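Local coordinates for pantothenate synthetase (Francisella tularensis subsp. tularensis, PDB 3N8H), which probably condenses pantoate with beta-alanine to pantothenate, using ATP and a pantoyl-adenylate intermediate, and works as a homodimer, at residues Asp8-Phe13 with Leu139-Pro144; Gly33-Gly38 with Val55-Asn60; Ser41-Ala46 with Leu87-Leu92. One frame throughout, in Å; residues are numbered along the deposited sequence. Where two conformers were deposited one is given.

How the interactions relate
Along the chain, interactions 2 and 3 both fall inside the loop closed by interaction 1, and their own segments alternate. Helix 37-49 belongs to both: its N-terminal end is in interaction 2, its next turns in interaction 3. Strands 52-57 and 91-93, neighbours in the six-stranded parallel sheet, link them further, with V55 N probably hydrogen-bonded to V91 O. Their centres lie about 11 Å apart, and both interactions touch the bound AMP, through residues of 33-38 and 41-46. Interaction 1, centred about 16 Å from each and away from the annotated sites, joins helices 10-18 and 127-142 beside the same sheet and meets interaction 3 where F13 touches V91.

Interaction 1: residues Asp8-Phe13 with Leu139-Pro144; sequences DNIKQF and LQITKP
I10 and F13, in the first turn of helix 10-18, meet I141 and T142 at the end of helix 127-142. The apolar contacts come first. F13 points its ring at the other helix, with CG anti to the backbone N (chi1 -178°), and its CD2 lies 3.4 Å from I141 CG2. The far end of the ring reaches T142, CZ standing 3.8 Å from the methyl CG2. I10 and I141 cross at about a right angle and touch by their terminal methyls, CD1 to CD1 at 3.8 Å.

One polar group joins in: the carbonyl I141 O sits in the plane of the F13 ring, 3.4 Å from CE2, where it faces the slightly positive C-H rim. T142 suits its place because its methyl serves the interface while its hydroxyl bonds back to L138 O.

Polar bonds within 8-13 set up the helix start. N9 is the N-cap, its OD1 accepting from Q12 N at 2.9 Å and 164°.

F168 of the second subunit packs on I141. The side-chain contact is thus apolar with one weakly electrostatic edge contact, and R17, further along helix 10-18, adds directional bonds to the carbonyls of T142 and K143 where helix 127-142 ends.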
loop_
_atom_site.group_PDB
_atom_site.type_symbol
_atom_site.label_atom_id
_atom_site.label_comp_id
_atom_site.label_asym_id
_atom_site.label_seq_id
_atom_site.Cartn_x
_atom_site.Cartn_y
_atom_site.Cartn_z
ATOM N N ASP A 8 24.064 -0.350 0.249
ATOM C CA ASP A 8 23.581 0.266 1.479
ATOM C C ASP A 8 22.642 1.434 1.209
ATOM O O ASP A 8 22.357 2.220 2.107
ATOM C CB ASP A 8 24.749 0.705 2.368
ATOM C CG ASP A 8 25.778 1.531 1.618
ATOM O OD1 ASP A 8 25.417 2.596 1.074
ATOM O OD2 ASP A 8 26.953 1.115 1.579
ATOM N N ASN A 9 22.169 1.538 -0.031
ATOM C CA ASN A 9 21.165 2.539 -0.407
ATOM C C ASN A 9 20.451 2.236 -1.731
ATOM O O ASN A 9 20.871 1.358 -2.491
ATOM C CB ASN A 9 21.741 3.966 -0.392
ATOM C CG ASN A 9 22.891 4.163 -1.385
ATOM O OD1 ASN A 9 22.703 4.102 -2.603
ATOM N ND2 ASN A 9 24.080 4.433 -0.860
ATOM N N ILE A 10 19.358 2.956 -1.981
ATOM C CA ILE A 10 18.502 2.723 -3.141
ATOM C C ILE A 10 19.222 2.905 -4.479
ATOM O O ILE A 10 19.201 2.008 -5.336
ATOM C CB ILE A 10 17.253 3.648 -3.112
ATOM C CG1 ILE A 10 16.521 3.517 -1.778
ATOM C CG2 ILE A 10 16.302 3.310 -4.251
ATOM C CD1 ILE A 10 15.961 2.144 -1.543
ATOM N N LYS A 11 19.845 4.071 -4.653
ATOM C CA LYS A 11 20.597 4.371 -5.868
ATOM C C LYS A 11 21.515 3.207 -6.163
ATOM O O LYS A 11 21.490 2.629 -7.248
ATOM C CB LYS A 11 21.420 5.655 -5.694
ATOM C CG LYS A 11 20.711 6.935 -6.129
ATOM C CD LYS A 11 19.290 7.015 -5.572
ATOM C CE LYS A 11 18.253 7.125 -6.692
ATOM N NZ LYS A 11 16.851 6.999 -6.199
ATOM N N GLN A 12 22.317 2.850 -5.170
ATOM C CA GLN A 12 23.250 1.752 -5.312
ATOM C C GLN A 12 22.553 0.437 -5.655
ATOM O O GLN A 12 23.086 -0.384 -6.418
ATOM C CB GLN A 12 24.026 1.589 -4.019
ATOM C CG GLN A 12 25.483 1.324 -4.224
ATOM C CD GLN A 12 26.099 0.735 -2.991
ATOM O OE1 GLN A 12 25.767 1.131 -1.867
ATOM N NE2 GLN A 12 26.994 -0.233 -3.182
ATOM N N PHE A 13 21.370 0.225 -5.076
ATOM C CA PHE A 13 20.633 -0.988 -5.365
ATOM C C PHE A 13 19.967 -0.977 -6.747
ATOM O O PHE A 13 19.954 -2.000 -7.445
ATOM C CB PHE A 13 19.585 -1.310 -4.308
ATOM C CG PHE A 13 18.874 -2.588 -4.596
ATOM C CD1 PHE A 13 19.499 -3.801 -4.347
ATOM C CD2 PHE A 13 17.630 -2.588 -5.202
ATOM C CE1 PHE A 13 18.867 -4.992 -4.652
ATOM C CE2 PHE A 13 17.003 -3.772 -5.521
ATOM C CZ PHE A 13 17.625 -4.982 -5.243
ATOM N N LEU A 139 9.537 -5.179 -1.854
ATOM C CA LEU A 139 9.149 -5.930 -3.041
ATOM C C LEU A 139 9.174 -5.021 -4.264
ATOM O O LEU A 139 9.499 -5.460 -5.391
ATOM C CB LEU A 139 7.741 -6.511 -2.833
ATOM C CG LEU A 139 7.661 -7.760 -1.944
ATOM C CD1 LEU A 139 6.195 -8.251 -1.780
ATOM C CD2 LEU A 139 8.526 -8.859 -2.525
ATOM N N GLN A 140 8.839 -3.753 -4.032
ATOM C CA GLN A 140 8.751 -2.760 -5.103
ATOM C C GLN A 140 10.168 -2.383 -5.512
ATOM O O GLN A 140 10.451 -2.099 -6.668
ATOM C CB GLN A 140 7.982 -1.537 -4.625
ATOM C CG GLN A 140 6.448 -1.741 -4.475
ATOM C CD GLN A 140 5.759 -1.922 -5.834
ATOM O OE1 GLN A 140 5.587 -3.048 -6.316
ATOM N NE2 GLN A 140 5.386 -0.808 -6.463
ATOM N N ILE A 141 11.069 -2.430 -4.546
ATOM C CA ILE A 141 12.469 -2.134 -4.790
ATOM C C ILE A 141 13.139 -3.326 -5.474
ATOM O O ILE A 141 13.803 -3.159 -6.479
ATOM C CB ILE A 141 13.213 -1.783 -3.462
ATOM C CG1 ILE A 141 12.649 -0.484 -2.867
ATOM C CG2 ILE A 141 14.716 -1.649 -3.712
ATOM C CD1 ILE A 141 12.999 -0.291 -1.359
ATOM N N THR A 142 12.949 -4.535 -4.945
ATOM C CA THR A 142 13.740 -5.677 -5.396
ATOM C C THR A 142 13.158 -6.385 -6.630
ATOM O O THR A 142 13.891 -7.011 -7.379
ATOM C CB THR A 142 13.900 -6.707 -4.283
ATOM O OG1 THR A 142 12.597 -7.078 -3.814
ATOM C CG2 THR A 142 14.696 -6.106 -3.116
ATOM N N LYS A 143 11.843 -6.299 -6.798
ATOM C CA LYS A 143 11.134 -6.919 -7.926
ATOM C C LYS A 143 11.675 -8.308 -8.227
ATOM O O LYS A 143 12.197 -8.560 -9.310
ATOM C CB LYS A 143 11.181 -6.023 -9.165
ATOM C CG LYS A 143 10.409 -4.725 -8.994
ATOM C CD LYS A 143 10.735 -3.708 -10.088
ATOM C CE LYS A 143 12.199 -3.285 -10.047
ATOM N NZ LYS A 143 12.434 -2.031 -10.818
ATOM N N PRO A 144 11.571 -9.213 -7.248
ATOM C CA PRO A 144 12.108 -10.554 -7.415
ATOM C C PRO A 144 11.103 -11.457 -8.103
ATOM O O PRO A 144 9.909 -11.151 -8.147
ATOM C CB PRO A 144 12.311 -11.022 -5.966
ATOM C CG PRO A 144 11.193 -10.325 -5.224
ATOM C CD PRO A 144 11.075 -8.975 -5.880
#

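Interaction 2: residues Gly33-Gly38 with Val55-Asn60; sequences GALHNG and VSIFVN. With AMP (adenosine monophosphate), chain D.
The imidazole of H36 presents an edge to AMP: CE1 lies 3.4 Å from N7, over a face of the adenine, so the two flat groups meet edge against face. G38 N sits at the H36 ring edge as well, near the ring plane, and H39 stacks on the imidazole. Beyond H36, the same adenine face is met by G38, whose CA is 3.7 Å from C6 above the six-membered ring. Glycine suits this spot, since its bare CA lets the backbone lie close to both the base and the imidazole.

H36 is also the N-cap of helix 37-49. With CG between the backbone N and the carbonyl carbon (chi1 52°), the ring folds back over the helix start and ND1 accepts from G38 N at 2.8 Å, a weak bond because the N-H is bent to 122°. H36 N is bonded to H39 ND1.

Residues 36-39, HNGH, are the HIGH-type motif of this nucleotide-binding family, at the start of helix 37-49, which follows strand 26-31 in a beta-alpha-beta unit; H39 is the predicted proton donor.

The loop rests on strand 52-57 through G33. I57 turns toward it, and its CG2, anti to the backbone N, lies 3.5 Å from G33 CA, with CG1 at 3.9 Å from the same CA. Only a residue without a side chain fits so close, and its positive phi (81°) suits glycine too. Alongside, L35 CD1 approaches I57 CD1 at 4.4 Å, a looser touch between branched apolar ends; L84 of helix 77-86 packs on both. The carboxylate of D80 accepts from A34 N and L35 N, one oxygen to each.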
loop_
_atom_site.group_PDB
_atom_site.type_symbol
_atom_site.label_atom_id
_atom_site.label_comp_id
_atom_site.label_asym_id
_atom_site.label_seq_id
_atom_site.Cartn_x
_atom_site.Cartn_y
_atom_site.Cartn_z
ATOM N N GLY A 33 18.354 -9.070 9.941
ATOM C CA GLY A 33 19.743 -9.218 10.359
ATOM C C GLY A 33 19.905 -10.215 11.499
ATOM O O GLY A 33 18.955 -10.931 11.829
ATOM N N ALA A 34 21.103 -10.266 12.095
ATOM C CA ALA A 34 21.396 -11.208 13.200
ATOM C C ALA A 34 21.083 -12.647 12.780
ATOM O O ALA A 34 20.302 -13.364 13.423
ATOM C CB ALA A 34 20.628 -10.820 14.462
ATOM N N LEU A 35 21.720 -13.057 11.688
ATOM C CA LEU A 35 21.344 -14.245 10.937
ATOM C C LEU A 35 21.616 -15.572 11.645
ATOM O O LEU A 35 22.698 -15.818 12.156
ATOM C CB LEU A 35 22.077 -14.248 9.601
ATOM C CG LEU A 35 21.799 -13.030 8.737
ATOM C CD1 LEU A 35 22.708 -13.034 7.508
ATOM C CD2 LEU A 35 20.335 -13.008 8.347
ATOM N N HIS A 36 20.625 -16.445 11.635
ATOM C CA HIS A 36 20.795 -17.755 12.196
ATOM C C HIS A 36 20.449 -18.837 11.157
ATOM O O HIS A 36 20.121 -18.552 9.989
ATOM C CB HIS A 36 19.922 -17.885 13.432
ATOM C CG HIS A 36 18.496 -17.507 13.189
ATOM N ND1 HIS A 36 17.662 -18.238 12.367
ATOM C CD2 HIS A 36 17.755 -16.471 13.655
ATOM C CE1 HIS A 36 16.469 -17.672 12.345
ATOM N NE2 HIS A 36 16.495 -16.599 13.121
ATOM N N ASN A 37 20.576 -20.088 11.584
ATOM C CA ASN A 37 20.318 -21.221 10.713
ATOM C C ASN A 37 18.913 -21.203 10.098
ATOM O O ASN A 37 18.696 -21.746 9.003
ATOM C CB ASN A 37 20.619 -22.531 11.446
ATOM C CG ASN A 37 22.111 -22.821 11.530
ATOM O OD1 ASN A 37 22.910 -22.234 10.809
ATOM N ND2 ASN A 37 22.489 -23.746 12.400
ATOM N N GLY A 38 17.966 -20.571 10.790
ATOM C CA GLY A 38 16.652 -20.339 10.220
ATOM C C GLY A 38 16.815 -19.554 8.929
ATOM O O GLY A 38 16.423 -20.001 7.846
ATOM N N VAL A 55 19.518 -10.722 -0.430
ATOM C CA VAL A 55 19.106 -10.785 0.969
ATOM C C VAL A 55 19.045 -9.353 1.486
ATOM O O VAL A 55 19.983 -8.582 1.271
ATOM C CB VAL A 55 20.108 -11.618 1.804
ATOM C CG1 VAL A 55 19.855 -11.457 3.310
ATOM C CG2 VAL A 55 20.059 -13.102 1.387
ATOM N N SER A 56 17.937 -8.971 2.115
ATOM C CA SER A 56 17.889 -7.658 2.751
ATOM C C SER A 56 18.117 -7.824 4.259
ATOM O O SER A 56 17.817 -8.871 4.837
ATOM C CB SER A 56 16.586 -6.883 2.450
ATOM O OG SER A 56 15.392 -7.544 2.904
ATOM N N ILE A 57 18.701 -6.804 4.862
ATOM C CA ILE A 57 18.794 -6.685 6.302
ATOM C C ILE A 57 18.367 -5.271 6.627
ATOM O O ILE A 57 19.002 -4.283 6.210
ATOM C CB ILE A 57 20.217 -6.926 6.816
ATOM C CG1 ILE A 57 20.603 -8.400 6.641
ATOM C CG2 ILE A 57 20.361 -6.488 8.291
ATOM C CD1 ILE A 57 22.056 -8.686 7.032
ATOM N N PHE A 58 17.251 -5.185 7.340
ATOM C CA PHE A 58 16.661 -3.908 7.687
ATOM C C PHE A 58 15.770 -4.137 8.892
ATOM O O PHE A 58 14.738 -4.821 8.793
ATOM C CB PHE A 58 15.859 -3.300 6.518
ATOM C CG PHE A 58 15.212 -1.953 6.851
ATOM C CD1 PHE A 58 13.817 -1.808 6.862
ATOM C CD2 PHE A 58 16.003 -0.844 7.171
ATOM C CE1 PHE A 58 13.217 -0.576 7.179
ATOM C CE2 PHE A 58 15.419 0.387 7.491
ATOM C CZ PHE A 58 14.020 0.526 7.488
ATOM N N VAL A 59 16.202 -3.594 10.034
ATOM C CA VAL A 59 15.401 -3.618 11.234
ATOM C C VAL A 59 14.349 -2.517 11.132
ATOM O O VAL A 59 14.600 -1.338 11.422
ATOM C CB VAL A 59 16.239 -3.415 12.517
ATOM C CG1 VAL A 59 15.360 -3.675 13.721
ATOM C CG2 VAL A 59 17.471 -4.366 12.559
ATOM N N ASN A 60 13.162 -2.918 10.717
ATOM C CA ASN A 60 12.079 -1.985 10.444
ATOM C C ASN A 60 11.406 -1.437 11.703
ATOM O O ASN A 60 10.671 -2.164 12.372
ATOM C CB ASN A 60 11.044 -2.661 9.534
ATOM C CG ASN A 60 9.862 -1.780 9.263
ATOM O OD1 ASN A 60 10.017 -0.584 9.049
ATOM N ND2 ASN A 60 8.666 -2.363 9.279
HETATM P P AMP D . 13.163 -12.146 10.851
HETATM O O1P AMP D . 14.599 -11.776 10.491
HETATM O O2P AMP D . 12.963 -12.840 12.164
HETATM O O3P AMP D . 12.201 -11.036 10.629
HETATM O "O5'" AMP D . 12.848 -13.363 9.825
HETATM C "C5'" AMP D . 13.172 -13.300 8.436
HETATM C "C4'" AMP D . 12.608 -14.500 7.716
HETATM O "O4'" AMP D . 13.210 -15.711 8.274
HETATM C "C3'" AMP D . 11.083 -14.660 7.851
HETATM O "O3'" AMP D . 10.547 -15.233 6.646
HETATM C "C2'" AMP D . 10.969 -15.663 8.992
HETATM O "O2'" AMP D . 9.750 -16.384 9.068
HETATM C "C1'" AMP D . 12.167 -16.568 8.715
HETATM N N9 AMP D . 12.568 -17.345 9.894
HETATM C C8 AMP D . 12.806 -16.847 11.130
HETATM N N7 AMP D . 13.118 -17.852 11.996
HETATM C C5 AMP D . 13.051 -19.019 11.307
HETATM C C6 AMP D . 13.265 -20.447 11.625
HETATM N N6 AMP D . 13.593 -20.804 12.877
HETATM N N1 AMP D . 13.116 -21.363 10.651
HETATM C C2 AMP D . 12.757 -20.975 9.403
HETATM N N3 AMP D . 12.553 -19.692 9.035
HETATM C C4 AMP D . 12.687 -18.679 9.929
#

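Interaction 3: residues Ser41-Ala46 with Leu87-Leu92; sequences SLIKKA and LDVDVL. With AMP (adenosine monophosphate), chain D.
I43 of helix 37-49 is the hub of this contact, meeting V89 and L87 with a single methyl. That methyl, CG2, stands anti to the backbone N (chi1 -70° for the CG1 branch), which carries it off the helix toward the loop. V89 CG2 comes to 3.6 Å from it, and L87 CD1 to 4.0 Å. Both side chains cross I43 at about a right angle, so the branched ends touch methyl to methyl and do not run alongside one another. Beta-branched residues suit I43 and V89, for their methyls sit close to the main chain and bring helix and loop near.

K44, one residue on, crosses L87 in the same way. Its chain is extended beyond CG, and CE passes 4.2 Å from L87 CD2, so the aliphatic part borders the leucine while the ammonium end continues past it at the exposed margin. L87 is thus touched through both its methyls, CD1 against I43 and CD2 against the lysine chain.

The loop is shaped by D88, which takes positive phi (56°) in a Schellman motif ending helix 77-86; D88 O is bonded to K47 NZ. L84 of that helix packs on I43 and V89, and V55 of strand 52-57 touches both as well.

Next to I43, L42 looks to the nucleotide instead, with CD2 3.6 Å from AMP O4' and CD1 3.7 Å from N3. One helix packed on a parallel sheet by one face and lining a nucleotide by another is characteristic of the Rossmann-like fold of the HUP superfamily.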
loop_
_atom_site.group_PDB
_atom_site.type_symbol
_atom_site.label_atom_id
_atom_site.label_comp_id
_atom_site.label_asym_id
_atom_site.label_seq_id
_atom_site.Cartn_x
_atom_site.Cartn_y
_atom_site.Cartn_z
ATOM N N SER A 41 18.616 -21.399 6.074
ATOM C CA SER A 41 17.921 -22.426 5.310
ATOM C C SER A 41 17.161 -21.760 4.186
ATOM O O SER A 41 17.095 -22.288 3.077
ATOM C CB SER A 41 16.993 -23.265 6.187
ATOM O OG SER A 41 15.972 -22.467 6.745
ATOM N N LEU A 42 16.592 -20.587 4.461
ATOM C CA LEU A 42 15.888 -19.856 3.407
ATOM C C LEU A 42 16.860 -19.463 2.289
ATOM O O LEU A 42 16.564 -19.601 1.090
ATOM C CB LEU A 42 15.178 -18.622 3.951
ATOM C CG LEU A 42 13.747 -18.777 4.507
ATOM C CD1 LEU A 42 13.647 -19.879 5.548
ATOM C CD2 LEU A 42 13.268 -17.468 5.099
ATOM N N ILE A 43 18.018 -18.970 2.685
ATOM C CA ILE A 43 19.034 -18.584 1.699
ATOM C C ILE A 43 19.460 -19.740 0.813
ATOM O O ILE A 43 19.566 -19.582 -0.400
ATOM C CB ILE A 43 20.226 -17.918 2.356
ATOM C CG1 ILE A 43 19.790 -16.543 2.871
ATOM C CG2 ILE A 43 21.360 -17.716 1.336
ATOM C CD1 ILE A 43 20.567 -16.089 4.104
ATOM N N LYS A 44 19.670 -20.904 1.420
ATOM C CA LYS A 44 20.047 -22.100 0.678
ATOM C C LYS A 44 18.955 -22.528 -0.301
ATOM O O LYS A 44 19.233 -22.914 -1.432
ATOM C CB LYS A 44 20.391 -23.227 1.642
ATOM C CG LYS A 44 21.754 -23.073 2.279
ATOM C CD LYS A 44 22.054 -24.207 3.229
ATOM C CE LYS A 44 23.537 -24.227 3.578
ATOM N NZ LYS A 44 23.769 -25.130 4.744
ATOM N N LYS A 45 17.707 -22.443 0.136
ATOM C CA LYS A 45 16.608 -22.745 -0.749
ATOM C C LYS A 45 16.582 -21.790 -1.952
ATOM O O LYS A 45 16.497 -22.231 -3.106
ATOM C CB LYS A 45 15.288 -22.687 0.017
ATOM C CG LYS A 45 14.095 -23.174 -0.783
ATOM C CD LYS A 45 14.165 -24.677 -1.045
ATOM C CE LYS A 45 12.993 -25.133 -1.919
ATOM N NZ LYS A 45 13.246 -26.440 -2.604
ATOM N N ALA A 46 16.630 -20.485 -1.684
ATOM C CA ALA A 46 16.727 -19.489 -2.738
ATOM C C ALA A 46 17.899 -19.781 -3.694
ATOM O O ALA A 46 17.746 -19.701 -4.927
ATOM C CB ALA A 46 16.830 -18.083 -2.154
ATOM N N LEU A 87 27.913 -17.944 1.987
ATOM C CA LEU A 87 26.775 -18.547 1.309
ATOM C C LEU A 87 26.706 -18.136 -0.159
ATOM O O LEU A 87 25.758 -18.489 -0.870
ATOM C CB LEU A 87 25.477 -18.166 2.035
ATOM C CG LEU A 87 25.286 -18.896 3.373
ATOM C CD1 LEU A 87 24.106 -18.350 4.166
ATOM C CD2 LEU A 87 25.161 -20.418 3.148
ATOM N N ASP A 88 27.712 -17.381 -0.599
ATOM C CA ASP A 88 27.792 -16.892 -1.976
ATOM C C ASP A 88 26.552 -16.087 -2.386
ATOM O O ASP A 88 26.158 -16.068 -3.558
ATOM C CB ASP A 88 28.082 -18.040 -2.952
ATOM C CG ASP A 88 29.472 -18.649 -2.739
ATOM O OD1 ASP A 88 30.434 -17.870 -2.623
ATOM O OD2 ASP A 88 29.610 -19.894 -2.683
ATOM N N VAL A 89 25.944 -15.415 -1.415
ATOM C CA VAL A 89 24.845 -14.499 -1.705
ATOM C C VAL A 89 25.308 -13.387 -2.652
ATOM O O VAL A 89 26.350 -12.791 -2.440
ATOM C CB VAL A 89 24.244 -13.880 -0.411
ATOM C CG1 VAL A 89 23.321 -12.730 -0.770
ATOM C CG2 VAL A 89 23.477 -14.942 0.376
ATOM N N ASP A 90 24.522 -13.114 -3.690
ATOM C CA ASP A 90 24.926 -12.171 -4.723
ATOM C C ASP A 90 24.822 -10.723 -4.261
ATOM O O ASP A 90 25.758 -9.951 -4.458
ATOM C CB ASP A 90 24.140 -12.408 -6.019
ATOM C CG ASP A 90 24.258 -13.844 -6.506
ATOM O OD1 ASP A 90 23.261 -14.591 -6.405
ATOM O OD2 ASP A 90 25.362 -14.237 -6.952
ATOM N N VAL A 91 23.708 -10.355 -3.627
ATOM C CA VAL A 91 23.523 -8.961 -3.202
ATOM C C VAL A 91 23.018 -8.845 -1.779
ATOM O O VAL A 91 22.016 -9.465 -1.430
ATOM C CB VAL A 91 22.509 -8.190 -4.094
ATOM C CG1 VAL A 91 22.444 -6.729 -3.672
ATOM C CG2 VAL A 91 22.877 -8.304 -5.560
ATOM N N LEU A 92 23.709 -8.052 -0.965
ATOM C CA LEU A 92 23.188 -7.646 0.342
ATOM C C LEU A 92 22.578 -6.257 0.187
ATOM O O LEU A 92 23.268 -5.300 -0.190
ATOM C CB LEU A 92 24.305 -7.542 1.373
ATOM C CG LEU A 92 23.949 -7.565 2.866
ATOM C CD1 LEU A 92 24.736 -6.550 3.703
ATOM C CD2 LEU A 92 22.452 -7.489 3.136
HETATM P P AMP D . 13.163 -12.146 10.851
HETATM O O1P AMP D . 14.599 -11.776 10.491
HETATM O O2P AMP D . 12.963 -12.840 12.164
HETATM O O3P AMP D . 12.201 -11.036 10.629
HETATM O "O5'" AMP D . 12.848 -13.363 9.825
HETATM C "C5'" AMP D . 13.172 -13.300 8.436
HETATM C "C4'" AMP D . 12.608 -14.500 7.716
HETATM O "O4'" AMP D . 13.210 -15.711 8.274
HETATM C "C3'" AMP D . 11.083 -14.660 7.851
HETATM O "O3'" AMP D . 10.547 -15.233 6.646
HETATM C "C2'" AMP D . 10.969 -15.663 8.992
HETATM O "O2'" AMP D . 9.750 -16.384 9.068
HETATM C "C1'" AMP D . 12.167 -16.568 8.715
HETATM N N9 AMP D . 12.568 -17.345 9.894
HETATM C C8 AMP D . 12.806 -16.847 11.130
HETATM N N7 AMP D . 13.118 -17.852 11.996
HETATM C C5 AMP D . 13.051 -19.019 11.307
HETATM C C6 AMP D . 13.265 -20.447 11.625
HETATM N N6 AMP D . 13.593 -20.804 12.877
HETATM N N1 AMP D . 13.116 -21.363 10.651
HETATM C C2 AMP D . 12.757 -20.975 9.403
HETATM N N3 AMP D . 12.553 -19.692 9.035
HETATM C C4 AMP D . 12.687 -18.679 9.929
#